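SAM-dependent methyltransferase (PDB 3GGD) binds S-adenosyl-L-homocysteine and probably transfers a methyl group from S-adenosyl-L-methionine to an acceptor substrate. Local coordinates at residues Leu161-Phe172 against Pro196-Ile204. Sequence-based numbering, arbitrary orientation.
Sequences LIELGTGCIDFF and PGIFTAEDI. With SO4 (sulfate ion), chain G.
Phe199 and Glu163 pack at their CB atoms, 3.7 Å apart, and the Phe199 ring runs back along strand 158-164. Phe199 N donates to Leu164 O (2.9 Å, 155° at the hydrogen), a backbone bond between the two segments. With Phe199 CG anti to the backbone N (chi1 -165°), CG and CD1 pass Glu163 CG, and CE1 reaches Leu161 CD1 at 3.9 Å, the Phe199 and Leu161 side chains crossing at about a right angle. One ring face carries Asp203 CB, 3.5 Å above the plane and offset toward the rim, while Ile204 CD1 lies at the edge. The Glu163 chain bends at chi2, and its carboxylate is held by backbone N-H groups of Gly133, Phe134 and His135; the Glu163 side chain lies about 7 Å from that of Arg131, which binds S-adenosyl-L-homocysteine.

At the other end, Pro196 CB rests 4.0 Å from Cys168 SG, and Ile169 CD1 approaches Pro196 O. Between these regions, one water accepts from Thr166 N and donates to Phe199 O. Thr200 OG1 accepts from Asp203 N (3.1 Å) and Asp203 OD2 accepts from Thr200 N (3.0 Å), which together define a capping box starting helix 201-207. A sulfate, probably from the crystallisation liquor, accepts from Ile169 N and Asp170 N at the start of helix 168-179, though its close approaches to Gly167 N and Ile198 CD1 leave its exact placement doubtful. The contact sits where strand 158-164 passes to helix 168-179, in a sheet whose order 3-2-1-4-5-7-6, with antiparallel strand 237-244, is characteristic of the Rossmann-like class I methyltransferase fold.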
loop_
_atom_site.group_PDB
_atom_site.type_symbol
_atom_site.label_atom_id
_atom_site.label_comp_id
_atom_site.label_asym_id
_atom_site.label_seq_id
_atom_site.Cartn_x
_atom_site.Cartn_y
_atom_site.Cartn_z
ATOM N N LEU A 161 -7.161 0.664 5.043
ATOM C CA LEU A 161 -6.179 1.194 4.096
ATOM C C LEU A 161 -5.718 2.598 4.522
ATOM O O LEU A 161 -6.467 3.366 5.132
ATOM C CB LEU A 161 -6.690 1.229 2.662
ATOM C CG LEU A 161 -7.749 2.275 2.239
ATOM C CD1 LEU A 161 -7.834 2.293 0.649
ATOM C CD2 LEU A 161 -9.087 1.993 2.859
ATOM N N ILE A 162 -4.442 2.869 4.246
ATOM C CA ILE A 162 -3.836 4.178 4.488
ATOM C C ILE A 162 -3.078 4.524 3.190
ATOM O O ILE A 162 -2.331 3.714 2.636
ATOM C CB ILE A 162 -2.975 4.205 5.775
ATOM C CG1 ILE A 162 -2.438 5.633 5.996
ATOM C CG2 ILE A 162 -1.844 3.080 5.743
ATOM C CD1 ILE A 162 -1.624 5.864 7.307
ATOM N N GLU A 163 -3.370 5.712 2.679
ATOM C CA GLU A 163 -2.899 6.159 1.387
ATOM C C GLU A 163 -2.394 7.594 1.509
ATOM O O GLU A 163 -2.644 8.259 2.506
ATOM C CB GLU A 163 -4.078 6.110 0.388
ATOM C CG GLU A 163 -4.606 4.705 0.138
ATOM C CD GLU A 163 -3.596 3.797 -0.532
ATOM O OE1 GLU A 163 -2.716 4.335 -1.261
ATOM O OE2 GLU A 163 -3.651 2.546 -0.295
ATOM N N LEU A 164 -1.691 8.069 0.490
ATOM C CA LEU A 164 -1.332 9.480 0.437
ATOM C C LEU A 164 -2.600 10.195 0.044
ATOM O O LEU A 164 -3.317 9.731 -0.847
ATOM C CB LEU A 164 -0.183 9.734 -0.537
ATOM C CG LEU A 164 1.133 8.989 -0.202
ATOM C CD1 LEU A 164 2.323 9.467 -1.066
ATOM C CD2 LEU A 164 1.484 9.100 1.282
ATOM N N GLY A 165 -2.887 11.295 0.730
ATOM C CA GLY A 165 -4.134 12.003 0.557
ATOM C C GLY A 165 -3.999 13.352 -0.132
ATOM O O GLY A 165 -2.950 13.690 -0.709
ATOM N N THR A 166 -5.091 14.099 -0.108
ATOM C CA THR A 166 -5.130 15.444 -0.681
ATOM C C THR A 166 -3.957 16.221 -0.106
ATOM O O THR A 166 -3.673 16.163 1.109
ATOM C CB THR A 166 -6.453 16.153 -0.325
ATOM O OG1 THR A 166 -7.521 15.330 -0.784
ATOM C CG2 THR A 166 -6.551 17.556 -0.970
ATOM N N GLY A 167 -3.263 16.921 -0.985
ATOM C CA GLY A 167 -2.091 17.671 -0.560
ATOM C C GLY A 167 -0.807 16.946 -0.880
ATOM O O GLY A 167 0.254 17.524 -0.831
ATOM N N CYS A 168 -0.906 15.682 -1.258
ATOM C CA CYS A 168 0.296 14.901 -1.563
ATOM C C CYS A 168 1.234 15.588 -2.561
ATOM O O CYS A 168 2.438 15.686 -2.325
ATOM C CB CYS A 168 -0.097 13.523 -2.117
ATOM S SG CYS A 168 1.360 12.529 -2.736
ATOM N N ILE A 169 0.684 16.007 -3.698
ATOM C CA ILE A 169 1.497 16.577 -4.785
ATOM C C ILE A 169 2.065 17.942 -4.367
ATOM O O ILE A 169 3.228 18.221 -4.624
ATOM C CB ILE A 169 0.704 16.615 -6.143
ATOM C CG1 ILE A 169 0.280 15.182 -6.566
ATOM C CG2 ILE A 169 1.481 17.361 -7.260
ATOM C CD1 ILE A 169 1.380 14.129 -6.663
ATOM N N ASP A 170 1.257 18.776 -3.715
ATOM C CA ASP A 170 1.761 20.020 -3.177
ATOM C C ASP A 170 2.903 19.802 -2.167
ATOM O O ASP A 170 3.868 20.539 -2.130
ATOM C CB ASP A 170 0.656 20.761 -2.453
ATOM C CG ASP A 170 -0.362 21.407 -3.401
ATOM O OD1 ASP A 170 -0.115 21.525 -4.632
ATOM O OD2 ASP A 170 -1.423 21.811 -2.875
ATOM N N PHE A 171 2.750 18.806 -1.318
ATOM C CA PHE A 171 3.752 18.487 -0.329
ATOM C C PHE A 171 5.104 18.218 -1.002
ATOM O O PHE A 171 6.125 18.805 -0.641
ATOM C CB PHE A 171 3.316 17.253 0.475
ATOM C CG PHE A 171 4.369 16.759 1.423
ATOM C CD1 PHE A 171 4.475 17.291 2.697
ATOM C CD2 PHE A 171 5.268 15.789 1.023
ATOM C CE1 PHE A 171 5.464 16.843 3.569
ATOM C CE2 PHE A 171 6.260 15.354 1.874
ATOM C CZ PHE A 171 6.354 15.900 3.159
ATOM N N PHE A 172 5.099 17.331 -1.991
ATOM C CA PHE A 172 6.345 17.003 -2.679
ATOM C C PHE A 172 6.897 18.168 -3.510
ATOM O O PHE A 172 8.106 18.401 -3.538
ATOM C CB PHE A 172 6.209 15.729 -3.506
ATOM C CG PHE A 172 6.182 14.494 -2.684
ATOM C CD1 PHE A 172 7.283 14.140 -1.927
ATOM C CD2 PHE A 172 5.069 13.678 -2.669
ATOM C CE1 PHE A 172 7.258 13.026 -1.148
ATOM C CE2 PHE A 172 5.026 12.530 -1.885
ATOM C CZ PHE A 172 6.113 12.186 -1.137
ATOM N N PRO A 196 3.664 9.132 -7.294
ATOM C CA PRO A 196 2.746 9.180 -6.167
ATOM C C PRO A 196 1.483 9.870 -6.643
ATOM O O PRO A 196 1.537 10.694 -7.564
ATOM C CB PRO A 196 3.482 10.059 -5.144
ATOM C CG PRO A 196 4.317 10.953 -5.964
ATOM C CD PRO A 196 4.733 10.138 -7.179
ATOM N N GLY A 197 0.364 9.557 -5.998
ATOM C CA GLY A 197 -0.902 10.199 -6.313
ATOM C C GLY A 197 -1.698 10.476 -5.055
ATOM O O GLY A 197 -1.138 10.544 -3.949
ATOM N N ILE A 198 -3.017 10.610 -5.240
ATOM C CA ILE A 198 -3.969 11.058 -4.198
ATOM C C ILE A 198 -5.151 10.078 -4.055
ATOM O O ILE A 198 -5.757 9.739 -5.060
ATOM C CB ILE A 198 -4.549 12.450 -4.609
ATOM C CG1 ILE A 198 -3.426 13.484 -4.843
ATOM C CG2 ILE A 198 -5.555 12.988 -3.563
ATOM C CD1 ILE A 198 -3.841 14.669 -5.752
ATOM N N PHE A 199 -5.492 9.647 -2.830
ATOM C CA PHE A 199 -6.673 8.832 -2.593
ATOM C C PHE A 199 -7.488 9.502 -1.477
ATOM O O PHE A 199 -6.936 9.871 -0.434
ATOM C CB PHE A 199 -6.289 7.396 -2.229
ATOM C CG PHE A 199 -7.424 6.431 -2.322
ATOM C CD1 PHE A 199 -8.239 6.201 -1.225
ATOM C CD2 PHE A 199 -7.693 5.783 -3.503
ATOM C CE1 PHE A 199 -9.288 5.330 -1.302
ATOM C CE2 PHE A 199 -8.762 4.901 -3.611
ATOM C CZ PHE A 199 -9.548 4.660 -2.503
ATOM N N THR A 200 -8.787 9.665 -1.702
ATOM C CA THR A 200 -9.656 10.421 -0.807
ATOM C C THR A 200 -10.926 9.676 -0.371
ATOM O O THR A 200 -11.267 8.586 -0.895
ATOM C CB THR A 200 -10.146 11.679 -1.533
ATOM O OG1 THR A 200 -11.079 11.284 -2.537
ATOM C CG2 THR A 200 -8.990 12.465 -2.214
ATOM N N ALA A 201 -11.662 10.293 0.550
ATOM C CA ALA A 201 -12.957 9.790 0.985
ATOM C C ALA A 201 -13.851 9.675 -0.235
ATOM O O ALA A 201 -14.668 8.759 -0.340
ATOM C CB ALA A 201 -13.616 10.752 2.030
ATOM N N GLU A 202 -13.733 10.611 -1.163
ATOM C CA GLU A 202 -14.577 10.565 -2.359
ATOM C C GLU A 202 -14.202 9.367 -3.242
ATOM O O GLU A 202 -15.056 8.845 -3.940
ATOM C CB GLU A 202 -14.527 11.865 -3.162
ATOM C CG GLU A 202 -15.169 13.066 -2.455
ATOM C CD GLU A 202 -14.371 13.550 -1.193
ATOM O OE1 GLU A 202 -13.110 13.342 -1.088
ATOM O OE2 GLU A 202 -15.034 14.123 -0.285
ATOM N N ASP A 203 -12.946 8.925 -3.195
ATOM C CA ASP A 203 -12.556 7.721 -3.925
ATOM C C ASP A 203 -13.170 6.460 -3.309
ATOM O O ASP A 203 -13.404 5.491 -4.020
ATOM C CB ASP A 203 -11.027 7.565 -4.032
ATOM C CG ASP A 203 -10.391 8.592 -4.978
ATOM O OD1 ASP A 203 -10.911 8.820 -6.105
ATOM O OD2 ASP A 203 -9.347 9.169 -4.586
ATOM N N ILE A 204 -13.382 6.447 -1.991
ATOM C CA ILE A 204 -14.043 5.301 -1.343
ATOM C C ILE A 204 -15.476 5.211 -1.907
ATOM O O ILE A 204 -15.929 4.152 -2.261
ATOM C CB ILE A 204 -14.123 5.408 0.183
ATOM C CG1 ILE A 204 -12.728 5.432 0.826
ATOM C CG2 ILE A 204 -14.996 4.249 0.746
ATOM C CD1 ILE A 204 -11.932 4.182 0.657
HETATM S S SO4 G . -2.555 17.730 -4.298
HETATM O O1 SO4 G . -1.408 18.212 -3.524
HETATM O O2 SO4 G . -2.879 18.669 -5.386
HETATM O O3 SO4 G . -3.713 17.433 -3.417
HETATM O O4 SO4 G . -2.174 16.481 -4.965
HETATM O O HOH W 1 -7.295 12.685 1.222
#